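Local coordinates for protein extracellular serine protease (Aeromonas sobria, PDB 3HJR) that acts as a calcium-binding, kexin-like serine protease that cleaves peptide bonds after two basic residues, one of them lysine, and probably serves as a potent virulence factor, at residues A53-N58 with F414-V419; L68-N73 with A136-L141; A84-A89 with C326-V331; A167-R172 with T204-G209; L279-G284 with P340-A345. One frame throughout, in Å; residues are numbered along the deposited sequence.

Interaction 1 of 5, residues A53-N58 with F414-V419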
# COMPACT_ATOMS: atom_id res chain seq x y z
N ALA A 53 -13.16 -1.80 19.20
CA ALA A 53 -12.06 -2.53 19.82
C ALA A 53 -11.68 -3.77 19.02
O ALA A 53 -12.54 -4.45 18.44
CB ALA A 53 -12.40 -2.93 21.23
N GLY A 54 -10.37 -4.04 19.03
CA GLY A 54 -9.80 -5.20 18.37
C GLY A 54 -9.17 -4.87 17.03
O GLY A 54 -8.34 -5.64 16.54
N ASN A 55 -9.53 -3.73 16.45
CA ASN A 55 -9.03 -3.38 15.11
C ASN A 55 -7.71 -2.68 15.20
O ASN A 55 -7.61 -1.46 15.27
CB ASN A 55 -10.08 -2.60 14.33
CG ASN A 55 -11.29 -3.42 14.06
OD1 ASN A 55 -12.40 -3.16 14.59
ND2 ASN A 55 -11.12 -4.45 13.26
N ASP A 56 -6.67 -3.49 15.23
CA ASP A 56 -5.33 -3.03 15.47
C ASP A 56 -4.35 -4.07 14.88
O ASP A 56 -4.77 -4.96 14.15
CB ASP A 56 -5.13 -2.79 16.99
CG ASP A 56 -5.46 -4.02 17.81
OD1 ASP A 56 -6.19 -3.90 18.82
OD2 ASP A 56 -5.15 -5.15 17.39
N LEU A 57 -3.07 -3.96 15.19
CA LEU A 57 -2.05 -4.85 14.63
C LEU A 57 -1.88 -6.17 15.43
O LEU A 57 -1.06 -7.02 15.07
CB LEU A 57 -0.72 -4.11 14.54
CG LEU A 57 -0.73 -2.87 13.66
CD1 LEU A 57 0.51 -2.08 13.82
CD2 LEU A 57 -0.97 -3.25 12.15
N ASN A 58 -2.66 -6.29 16.51
CA ASN A 58 -2.63 -7.44 17.43
C ASN A 58 -1.20 -7.89 17.72
O ASN A 58 -0.79 -9.00 17.40
CB ASN A 58 -3.49 -8.60 16.95
CG ASN A 58 -3.86 -9.56 18.08
OD1 ASN A 58 -4.26 -9.13 19.16
ND2 ASN A 58 -3.73 -10.87 17.83
N PHE A 414 -4.76 -10.14 1.85
CA PHE A 414 -4.96 -11.36 2.63
C PHE A 414 -5.60 -11.07 3.97
O PHE A 414 -6.09 -12.01 4.63
CB PHE A 414 -3.65 -12.13 2.80
CG PHE A 414 -3.10 -12.65 1.48
CD1 PHE A 414 -3.81 -13.63 0.78
CD2 PHE A 414 -1.95 -12.15 0.94
CE1 PHE A 414 -3.33 -14.10 -0.43
CE2 PHE A 414 -1.48 -12.62 -0.28
CZ PHE A 414 -2.19 -13.57 -0.96
N GLY A 415 -5.61 -9.79 4.36
CA GLY A 415 -6.28 -9.35 5.57
C GLY A 415 -5.51 -8.38 6.43
O GLY A 415 -4.48 -7.89 6.00
N LEU A 416 -6.04 -8.09 7.63
CA LEU A 416 -5.37 -7.17 8.56
C LEU A 416 -4.26 -7.90 9.29
O LEU A 416 -4.46 -9.00 9.81
CB LEU A 416 -6.37 -6.61 9.58
CG LEU A 416 -5.88 -5.83 10.79
CD1 LEU A 416 -5.21 -4.56 10.33
CD2 LEU A 416 -7.06 -5.56 11.72
N ILE A 417 -3.10 -7.26 9.38
CA ILE A 417 -1.97 -7.81 10.09
C ILE A 417 -2.38 -8.28 11.48
O ILE A 417 -3.03 -7.56 12.24
CB ILE A 417 -0.77 -6.76 10.18
CG1 ILE A 417 -0.18 -6.46 8.79
CG2 ILE A 417 0.29 -7.20 11.16
CD1 ILE A 417 0.84 -5.35 8.77
N ASP A 418 -1.94 -9.49 11.83
CA ASP A 418 -2.04 -10.04 13.16
C ASP A 418 -0.64 -10.51 13.55
O ASP A 418 -0.23 -11.63 13.23
CB ASP A 418 -3.04 -11.20 13.12
CG ASP A 418 -3.35 -11.78 14.48
OD1 ASP A 418 -4.43 -12.39 14.72
OD2 ASP A 418 -2.53 -11.62 15.41
N VAL A 419 0.11 -9.66 14.24
CA VAL A 419 1.49 -9.95 14.61
C VAL A 419 1.59 -11.16 15.53
O VAL A 419 2.43 -12.05 15.32
CB VAL A 419 2.17 -8.70 15.25
CG1 VAL A 419 3.54 -9.05 15.87
CG2 VAL A 419 2.29 -7.58 14.20

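Interaction 2 of 5, residues L68-N73 with A136-L141. Unlike the reference sequence in segment 68-73: Gln70 (reference His).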
# COMPACT_ATOMS: atom_id res chain seq x y z
N LEU A 68 10.48 -6.89 20.06
CA LEU A 68 10.38 -5.43 19.93
C LEU A 68 11.15 -4.86 18.74
O LEU A 68 11.25 -3.65 18.61
CB LEU A 68 10.86 -4.73 21.22
CG LEU A 68 10.09 -5.01 22.51
CD1 LEU A 68 10.74 -4.35 23.71
CD2 LEU A 68 8.66 -4.56 22.41
N GLY A 69 11.70 -5.70 17.87
CA GLY A 69 12.40 -5.21 16.70
C GLY A 69 13.90 -5.15 16.89
O GLY A 69 14.59 -4.63 15.99
N GLN A 70 14.39 -5.65 18.03
CA GLN A 70 15.83 -5.70 18.35
C GLN A 70 16.66 -6.20 17.19
O GLN A 70 16.42 -7.29 16.71
CB GLN A 70 16.16 -6.73 19.46
CG GLN A 70 15.57 -6.62 20.75
CD GLN A 70 14.31 -7.44 20.82
OE1 GLN A 70 14.24 -8.54 21.40
NE2 GLN A 70 13.36 -6.94 20.20
N GLY A 71 17.69 -5.46 16.78
CA GLY A 71 18.62 -5.94 15.77
C GLY A 71 18.16 -5.76 14.34
O GLY A 71 18.88 -6.15 13.43
N VAL A 72 16.96 -5.23 14.15
CA VAL A 72 16.46 -4.97 12.82
C VAL A 72 16.64 -3.52 12.41
O VAL A 72 16.20 -2.62 13.12
CB VAL A 72 14.97 -5.35 12.69
CG1 VAL A 72 14.48 -5.18 11.25
CG2 VAL A 72 14.74 -6.79 13.15
N ASN A 73 17.25 -3.31 11.24
CA ASN A 73 17.54 -2.00 10.68
C ASN A 73 16.45 -1.64 9.66
O ASN A 73 16.19 -2.40 8.70
CB ASN A 73 18.92 -2.00 10.01
CG ASN A 73 20.07 -2.25 11.00
OD1 ASN A 73 21.15 -2.79 10.63
ND2 ASN A 73 19.89 -1.82 12.23
N ALA A 136 7.76 -1.29 16.76
CA ALA A 136 9.03 -1.97 16.96
C ALA A 136 10.03 -1.04 17.62
O ALA A 136 10.96 -0.53 16.98
CB ALA A 136 9.57 -2.48 15.62
N PRO A 137 9.84 -0.81 18.92
CA PRO A 137 10.60 0.21 19.66
C PRO A 137 12.08 -0.08 19.89
O PRO A 137 12.76 0.79 20.48
CB PRO A 137 9.85 0.30 20.99
CG PRO A 137 9.25 -1.03 21.17
CD PRO A 137 8.82 -1.46 19.77
N ARG A 138 12.57 -1.25 19.50
CA ARG A 138 14.01 -1.53 19.52
C ARG A 138 14.65 -1.67 18.12
O ARG A 138 15.86 -1.92 18.03
CB ARG A 138 14.34 -2.75 20.38
CG ARG A 138 13.90 -2.63 21.87
CD ARG A 138 14.45 -3.70 22.81
NE ARG A 138 15.92 -3.72 22.82
CZ ARG A 138 16.68 -4.76 23.13
NH1 ARG A 138 16.15 -5.92 23.49
NH2 ARG A 138 18.00 -4.64 23.07
N ALA A 139 13.87 -1.47 17.04
CA ALA A 139 14.42 -1.32 15.67
C ALA A 139 15.27 -0.05 15.59
O ALA A 139 15.06 0.91 16.35
CB ALA A 139 13.33 -1.27 14.61
N GLN A 140 16.24 -0.06 14.67
CA GLN A 140 17.13 1.07 14.45
C GLN A 140 16.84 1.70 13.10
O GLN A 140 16.71 0.99 12.10
CB GLN A 140 18.58 0.58 14.44
CG GLN A 140 19.01 0.04 15.78
CD GLN A 140 19.93 0.98 16.53
OE1 GLN A 140 19.45 1.89 17.20
NE2 GLN A 140 21.24 0.76 16.42
N LEU A 141 16.78 3.02 13.08
CA LEU A 141 16.35 3.81 11.91
C LEU A 141 17.48 4.56 11.23
O LEU A 141 18.42 5.00 11.87
CB LEU A 141 15.36 4.88 12.35
CG LEU A 141 14.05 4.44 13.02
CD1 LEU A 141 13.30 5.65 13.45
CD2 LEU A 141 13.21 3.59 12.09
O HOH W 1 18.22 -3.01 17.29

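Interaction 3 of 5, residues A84-A89 with C326-V331. With CA (calcium ion), chain B; CA (calcium ion), chain D.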
# COMPACT_ATOMS: atom_id res chain seq x y z
N ALA A 84 17.14 13.87 16.01
CA ALA A 84 17.41 14.32 17.39
C ALA A 84 16.16 14.31 18.26
O ALA A 84 16.26 14.60 19.46
CB ALA A 84 18.02 15.69 17.39
N HIS A 85 15.00 13.98 17.66
CA HIS A 85 13.70 13.95 18.35
C HIS A 85 13.87 13.15 19.63
O HIS A 85 14.44 12.04 19.59
CB HIS A 85 12.61 13.35 17.47
CG HIS A 85 11.22 13.51 18.02
ND1 HIS A 85 10.79 12.86 19.15
CD2 HIS A 85 10.18 14.26 17.60
CE1 HIS A 85 9.53 13.19 19.40
NE2 HIS A 85 9.13 14.05 18.48
N PRO A 86 13.40 13.68 20.76
CA PRO A 86 13.63 13.03 22.07
C PRO A 86 13.10 11.59 22.10
O PRO A 86 13.61 10.76 22.87
CB PRO A 86 12.83 13.92 23.04
CG PRO A 86 11.81 14.58 22.17
CD PRO A 86 12.54 14.87 20.89
N ASP A 87 12.11 11.27 21.28
CA ASP A 87 11.54 9.93 21.26
C ASP A 87 11.96 9.10 20.05
O ASP A 87 11.33 8.09 19.80
CB ASP A 87 10.00 9.98 21.32
CG ASP A 87 9.43 8.97 22.28
OD1 ASP A 87 8.23 8.69 22.20
OD2 ASP A 87 10.11 8.41 23.18
N LEU A 88 12.96 9.57 19.30
CA LEU A 88 13.52 8.81 18.18
C LEU A 88 15.03 8.59 18.31
O LEU A 88 15.52 7.58 17.81
CB LEU A 88 13.25 9.51 16.84
CG LEU A 88 11.79 9.63 16.38
CD1 LEU A 88 11.70 10.45 15.12
CD2 LEU A 88 11.09 8.27 16.14
N ALA A 89 15.77 9.49 18.96
CA ALA A 89 17.21 9.53 18.83
C ALA A 89 17.92 8.25 19.25
O ALA A 89 18.93 7.88 18.64
CB ALA A 89 17.78 10.72 19.57
N CYS A 326 4.95 20.39 21.71
CA CYS A 326 4.37 19.95 20.45
C CYS A 326 5.29 18.97 19.72
O CYS A 326 5.52 19.09 18.51
CB CYS A 326 4.04 21.15 19.55
SG CYS A 326 3.04 22.46 20.30
N ASP A 327 5.83 18.02 20.48
CA ASP A 327 6.68 16.96 19.92
C ASP A 327 5.92 15.78 19.33
O ASP A 327 6.55 14.88 18.79
CB ASP A 327 7.66 16.43 21.00
CG ASP A 327 8.73 17.42 21.36
OD1 ASP A 327 9.39 17.23 22.41
OD2 ASP A 327 8.99 18.42 20.68
N TYR A 328 4.58 15.75 19.42
CA TYR A 328 3.78 14.58 18.99
C TYR A 328 2.63 15.12 18.18
O TYR A 328 2.31 16.30 18.29
CB TYR A 328 3.32 13.71 20.19
CG TYR A 328 4.54 13.32 20.95
CD1 TYR A 328 4.98 14.06 22.05
CD2 TYR A 328 5.31 12.26 20.51
CE1 TYR A 328 6.17 13.75 22.70
CE2 TYR A 328 6.54 11.95 21.16
CZ TYR A 328 6.94 12.69 22.23
OH TYR A 328 8.13 12.40 22.89
N ASN A 329 2.04 14.29 17.34
CA ASN A 329 0.84 14.69 16.61
C ASN A 329 -0.18 13.55 16.52
O ASN A 329 0.14 12.42 16.78
CB ASN A 329 1.20 15.31 15.23
CG ASN A 329 1.55 14.26 14.16
OD1 ASN A 329 0.72 13.48 13.75
ND2 ASN A 329 2.81 14.27 13.71
N GLY A 330 -1.41 13.91 16.20
CA GLY A 330 -2.54 12.99 16.17
C GLY A 330 -3.24 12.90 14.81
O GLY A 330 -4.34 12.37 14.71
N VAL A 331 -2.61 13.45 13.79
CA VAL A 331 -3.25 13.58 12.47
C VAL A 331 -2.56 12.76 11.37
O VAL A 331 -3.05 12.70 10.25
CB VAL A 331 -3.34 15.07 12.07
CG1 VAL A 331 -4.19 15.83 13.08
CG2 VAL A 331 -1.93 15.70 11.93
CA CA B . 8.42 6.98 24.03
CA CA D . 5.74 20.15 16.42

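Interaction 4 of 5, residues A167-R172 with T204-G209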
# COMPACT_ATOMS: atom_id res chain seq x y z
N ALA A 167 25.92 2.53 3.38
CA ALA A 167 25.13 3.00 4.51
C ALA A 167 23.80 2.26 4.59
O ALA A 167 23.38 1.83 5.67
CB ALA A 167 24.90 4.52 4.40
N SER A 168 23.18 2.05 3.45
CA SER A 168 21.82 1.53 3.44
C SER A 168 21.67 0.05 3.11
O SER A 168 20.58 -0.48 3.26
CB SER A 168 20.93 2.32 2.48
OG SER A 168 21.37 2.09 1.15
N ARG A 169 22.72 -0.61 2.66
CA ARG A 169 22.60 -1.98 2.19
C ARG A 169 22.13 -2.94 3.27
O ARG A 169 21.40 -3.89 2.98
CB ARG A 169 23.93 -2.47 1.65
CG ARG A 169 23.87 -3.89 1.06
CD ARG A 169 25.16 -4.38 0.46
NE ARG A 169 26.11 -3.32 0.10
CZ ARG A 169 25.95 -2.46 -0.92
NH1 ARG A 169 26.91 -1.56 -1.17
NH2 ARG A 169 24.83 -2.48 -1.66
N ASP A 170 22.58 -2.72 4.49
CA ASP A 170 22.21 -3.64 5.59
C ASP A 170 20.95 -3.29 6.38
O ASP A 170 20.77 -3.73 7.52
CB ASP A 170 23.42 -3.83 6.54
CG ASP A 170 23.77 -2.57 7.31
OD1 ASP A 170 23.46 -1.44 6.86
OD2 ASP A 170 24.45 -2.65 8.37
N ASN A 171 20.05 -2.52 5.79
CA ASN A 171 18.68 -2.47 6.29
C ASN A 171 17.96 -3.73 5.86
O ASN A 171 18.23 -4.28 4.79
CB ASN A 171 17.98 -1.26 5.74
CG ASN A 171 18.51 0.01 6.31
OD1 ASN A 171 18.36 0.26 7.51
ND2 ASN A 171 19.19 0.81 5.47
N ARG A 172 17.08 -4.23 6.72
CA ARG A 172 16.26 -5.39 6.36
C ARG A 172 14.83 -4.97 6.06
O ARG A 172 14.03 -5.81 5.72
CB ARG A 172 16.30 -6.45 7.45
CG ARG A 172 17.63 -7.23 7.49
CD ARG A 172 17.45 -8.61 8.06
NE ARG A 172 16.67 -9.47 7.19
CZ ARG A 172 16.00 -10.55 7.56
NH1 ARG A 172 15.32 -11.25 6.66
NH2 ARG A 172 15.99 -10.94 8.83
N THR A 204 16.23 -8.22 -1.78
CA THR A 204 15.21 -9.08 -1.18
C THR A 204 15.69 -10.52 -0.99
O THR A 204 15.38 -11.15 0.03
CB THR A 204 13.93 -9.11 -2.04
OG1 THR A 204 13.35 -7.82 -2.08
CG2 THR A 204 12.84 -10.01 -1.44
N LEU A 205 16.36 -11.05 -2.01
CA LEU A 205 16.65 -12.49 -2.12
C LEU A 205 17.96 -12.94 -1.51
O LEU A 205 18.16 -14.15 -1.30
CB LEU A 205 16.57 -12.93 -3.58
CG LEU A 205 15.19 -12.83 -4.22
CD1 LEU A 205 15.28 -13.35 -5.64
CD2 LEU A 205 14.19 -13.62 -3.40
N LYS A 206 18.86 -12.00 -1.22
CA LYS A 206 20.10 -12.29 -0.54
C LYS A 206 19.87 -12.88 0.84
O LYS A 206 18.79 -12.75 1.45
CB LYS A 206 20.97 -11.02 -0.41
CG LYS A 206 20.36 -9.96 0.50
CD LYS A 206 21.22 -8.71 0.69
CE LYS A 206 20.59 -7.81 1.75
NZ LYS A 206 21.44 -6.62 2.11
N ALA A 207 20.93 -13.48 1.38
CA ALA A 207 20.89 -14.00 2.73
C ALA A 207 20.40 -12.97 3.74
O ALA A 207 19.57 -13.25 4.59
CB ALA A 207 22.27 -14.51 3.15
N GLN A 208 20.86 -11.74 3.70
CA GLN A 208 20.33 -10.94 4.81
C GLN A 208 18.98 -10.28 4.49
O GLN A 208 18.85 -9.15 4.83
CB GLN A 208 21.32 -9.87 5.30
CG GLN A 208 20.67 -8.93 6.34
CD GLN A 208 21.61 -7.94 6.95
OE1 GLN A 208 22.00 -6.98 6.29
NE2 GLN A 208 21.94 -8.15 8.22
N GLY A 209 17.99 -10.98 3.89
CA GLY A 209 17.11 -10.33 2.93
C GLY A 209 16.26 -9.16 3.44
O GLY A 209 15.81 -9.19 4.59
O HOH W 2 19.97 -6.34 4.33

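Interaction 5 of 5, residues L279-G284 with P340-A345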
# COMPACT_ATOMS: atom_id res chain seq x y z
N LEU A 279 -1.57 -6.88 2.07
CA LEU A 279 -2.30 -6.85 3.33
C LEU A 279 -2.80 -5.47 3.66
O LEU A 279 -2.43 -4.49 3.03
CB LEU A 279 -1.40 -7.29 4.49
CG LEU A 279 -0.05 -6.75 4.65
CD1 LEU A 279 -0.05 -5.42 5.40
CD2 LEU A 279 0.89 -7.85 5.37
N SER A 280 -3.65 -5.43 4.68
CA SER A 280 -4.20 -4.20 5.22
C SER A 280 -3.50 -3.92 6.52
O SER A 280 -3.21 -4.84 7.31
CB SER A 280 -5.70 -4.43 5.48
OG SER A 280 -6.31 -3.36 6.19
N ALA A 281 -3.18 -2.66 6.74
CA ALA A 281 -2.64 -2.23 8.01
C ALA A 281 -3.22 -0.87 8.43
O ALA A 281 -3.92 -0.19 7.69
CB ALA A 281 -1.12 -2.21 7.94
N THR A 282 -2.91 -0.48 9.66
CA THR A 282 -3.57 0.65 10.30
C THR A 282 -3.11 1.97 9.71
O THR A 282 -1.92 2.27 9.67
CB THR A 282 -3.27 0.63 11.79
OG1 THR A 282 -1.88 0.34 12.00
CG2 THR A 282 -3.97 -0.53 12.44
N GLY A 283 -4.06 2.76 9.25
CA GLY A 283 -3.84 4.13 8.82
C GLY A 283 -4.86 5.15 9.30
O GLY A 283 -4.58 6.35 9.24
N GLY A 284 -6.02 4.72 9.77
CA GLY A 284 -7.00 5.63 10.33
C GLY A 284 -7.65 6.55 9.32
O GLY A 284 -7.63 6.26 8.13
N PRO A 340 4.34 2.21 7.45
CA PRO A 340 5.17 1.99 8.65
C PRO A 340 4.55 1.02 9.64
O PRO A 340 5.29 0.40 10.39
CB PRO A 340 5.33 3.38 9.25
CG PRO A 340 4.19 4.17 8.72
CD PRO A 340 4.00 3.64 7.30
N SER A 341 3.24 0.88 9.65
CA SER A 341 2.60 -0.10 10.51
C SER A 341 3.09 -1.50 10.09
O SER A 341 3.31 -2.36 10.92
CB SER A 341 1.08 -0.00 10.40
OG SER A 341 0.61 1.23 10.93
N THR A 342 3.25 -1.69 8.79
CA THR A 342 3.72 -2.93 8.19
C THR A 342 5.21 -3.12 8.40
O THR A 342 5.67 -4.22 8.74
CB THR A 342 3.31 -2.96 6.72
OG1 THR A 342 1.87 -2.95 6.61
CG2 THR A 342 3.75 -4.24 6.12
N SER A 343 5.97 -2.04 8.22
CA SER A 343 7.41 -2.02 8.44
C SER A 343 7.68 -2.42 9.89
O SER A 343 8.56 -3.23 10.16
CB SER A 343 7.98 -0.65 8.17
OG SER A 343 7.98 -0.37 6.78
N GLY A 344 6.90 -1.87 10.81
CA GLY A 344 7.03 -2.22 12.22
C GLY A 344 6.71 -3.68 12.51
O GLY A 344 7.47 -4.35 13.21
N ALA A 345 5.60 -4.16 11.97
CA ALA A 345 5.20 -5.58 12.10
C ALA A 345 6.30 -6.48 11.56
O ALA A 345 6.68 -7.48 12.19
CB ALA A 345 3.92 -5.85 11.33

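Interaction 1 of 5, residues A53-N58 with F414-V419
Leu57 lies alongside Ile417, both side chains pointing the same way, and its CD2 methyl packs on Ile417 CB at 4.0 Å. Close by, the backbones join: Val419 N donates to Leu57 O over 3.0 Å, with an almost straight N-H...O angle of 179°. The same carbonyl oxygen is flanked by a methyl, Val419 CG2, 3.5 Å away. Leu416 faces the other segment and lays its CD2 3.4 Å from Asp56 O, bringing a methyl against this carbonyl.

Asn58 and Asp418 form a second side-by-side pair, where ND2 of Asn58 gives a 2.8 Å bond to OD2 of Asp418. This bond runs in the amide plane but meets the carboxylate from above its plane; the two flat groups are turned 72° apart. The same ND2 also bonds Ile16 O. Asp418 suits its place as the N-cap of helix 419-426: with CG opposite its own N (chi1 -174°), OD2 serves Lys421 N as well as Asn58. Asparagine tolerates the left-handed backbone found at Asn58, whose N is held by Asp56 OD2 in an Asx turn. The charge of Asp56 is answered by Arg18 and Arg23, and its OD1 also accepts from Asn40 N.

The two loops, leading into helices 60-65 and 419-426, meet beside the outermost strand 277-282, where Leu57 rests on Thr282 and Ile417 reaches Thr342 and Ala345 of helix 335-352.

Interaction 2 of 5, residues L68-N73 with A136-L141
Leu68 meets both Pro137 and Arg138. Its CD2 touches Pro137 CG at 3.8 Å, leucine and proline ring crossing at about a right angle, while its CB lies 3.8 Å from Arg138 CG, an aliphatic part of the arginine chain. Its carbonyl takes the first backbone bond of the contact, Arg138 N to Leu68 O at 2.9 Å.

At Gly69 the chain has positive phi, and the missing side chain lets Gly69 CA come within 4.1 Å of Ala136 CB. The carbonyl of Gly69 accepts from Val72 N, closing a type II turn, and receives a CA-H...O contact from Ala139 CA at 3.3 Å. Gln70 and Gly71 form the middle of that turn, whose third position needs the positive phi (83°) that glycine adopts readily. Gly71 N is joined to the second segment by one water, which accepts from it and donates to Arg138 O.

Val72 O accepts from Gln140 N at 3.0 Å, and Asn73 then pairs with Gln140 in a parallel bridge, Asn73 CA lying 3.4 Å from Gln140 O. Their side chains leave the same face of the sheet side by side, and the amide end of Asn73 comes near Gln140 CB before the end of Gln140 turns away.

Here strand 73-77 begins beside the edge strand 140-144 of the six-stranded parallel sheet. Val72 and Ala136 pack on Ala347 of helix 335-352, and Leu68 and Pro137 on His63 of helix 60-65.

Interaction 3 of 5, residues A84-A89 with C326-V331
From its CB, His85 sends its ring out to Asp327 and Tyr328: the CB-CG bond points opposite the backbone N (chi1 -170°). On one flank ND1 accepts from Asp87 N at 3.0 Å, close to the ring plane. CE1 comes next and meets Tyr328 CE2 at 3.7 Å. NE2, at the far end, donates to Asp327 O over 2.7 Å, exactly in the ring plane and onto a lone pair of the carbonyl. With one nitrogen accepting and the other donating, the imidazole is held against rotation, consistent with a neutral ring carrying its proton on NE2. Histidine suits this place because it can do both at once.

The ring turns its edge to the face of Tyr328 in an offset edge-to-face pair, planes 74° apart. Tyr328 lies on the short strand 328-329, antiparallel to 293-296, in the subtilisin domain, and the side chain of Thr296 touches those of both His85 and Tyr328. This joins the loop after strand 73-77 to a two-stranded sheet, and each of the two segments also supplies a ligand to a calcium ion.

Asp87 CB lies 3.4 Å from Tyr328 OH, at the edge of the phenol ring. Beyond it both carboxylate oxygens chelate a calcium ion, OD1 at 2.5 Å and OD2 at 2.4 Å, with Asn29, Val126, Asn128, Ile130 and Thr132 completing the site. Cys326, disulfide-bonded to Cys301, gives its carbonyl O to the other calcium at 2.4 Å.

Interaction 4 of 5, residues A167-R172 with T204-G209
Lys206 starts toward Arg169 with CG tucked between its backbone N and carbonyl carbon (chi1 66°), then runs fully extended, while Arg172 bends at chi3 (68°) to bring its guanidinium edge to Gly209. Arg172 grips Gly209 O side-on with two nitrogens, NE at 2.8 Å and NH1 at 3.0 Å. The oxygen lies near the guanidinium plane, and NH1 reaches it on a lone pair. Glycine suits this position because a CB would run into Thr204 O. Before this edge, Arg172 CD packs on Gln208 CG at 3.7 Å, with the guanidinium and amide planes nearly parallel.

Lys206 NZ donates to Arg169 O over 2.9 Å, from above the carbonyl plane, and also bonds Gln203 OE1. A water accepts from the same NZ at 2.7 Å and lies close to Asn171 O and Gln208 OE1.

The segments flank two neighbouring parallel strands: 167-172 leads into 173-176, and 204-209 joins the end of helix 191-205 to 211-215, as in a beta-alpha-beta unit of the sheet. Long cationic chains suit this surface position, where they can span the gap between loops. Their partners across the contact are neutral carbonyls, so the attraction is probably of charge for dipole; the one carboxylate here, Asp170, pairs with Arg93 instead.

Interaction 5 of 5, residues L279-G284 with P340-A345
Thr282 and Ser341 face each other through their hydroxyls: Thr282 OG1 donates to Ser341 OG over 2.9 Å. On the strand, OG1 sits between its own backbone N and carbonyl carbon (chi1 43°), which aims it at the helix. Ser341 OG lies opposite its carbonyl carbon and is also bonded to Ser337 O, one turn earlier in the helix. Its hydroxyl therefore ties the strand to the helix backbone, a task for which a short serine is well suited in this buried place.

Thr342 sets its hydroxyl against two aliphatic groups. OG1 is 3.4 Å from Leu279 CD1 and equally 3.4 Å from Ala281 CB, so it rests between them, while its proton has a partner in Ala338 O. Its methyl CG2 also comes near Leu279 CD1, at 4.0 Å. The leucine and threonine side chains pass alongside one another, running in opposing directions.

The strand runs across the helix, their directions 101° apart, and the axes of these short segments approach to 7.6 Å. Such closeness is possible because small residues occupy the middle: Ala281 CB points to the helix and stops 4.0 Å from Ser341 CB. In the subtilisin fold this is the long helix 335-352, which carries the predicted charge-relay serine, Ser336, in its first turn, passing the edge strand 277-282 of the parallel sheet. Val258 of the adjacent strand 255-261 touches both Leu279 and Thr342, as does Ile417. Pro340 and Ser341, nearer the start of the helix, press on Ile122 of helix 115-124, and Met293 of strand 293-296 touches both Thr282 and Ser341.

In the fold
Interaction 1 closes the longest loop of the five, and the other four contacts are nested inside it. Interactions 2 and 3 cross along the sequence, interaction 4 lies within interaction 3, and interaction 5 opens after 2 and 4 have closed. Interactions 1 and 5 touch, centres about 9 Å apart, on strand 277-282 at one edge of the six-stranded parallel sheet. Interactions 2 and 4 touch too, about 15 Å between centres, around strand 73-77 near the other edge. Helix 335-352 supplies one side of interaction 5 and is touched by residues of 1 and 2. Together they tie sequence-distant parts of the protease fold to its central sheet and this helix, with interaction 3 at the calcium sites.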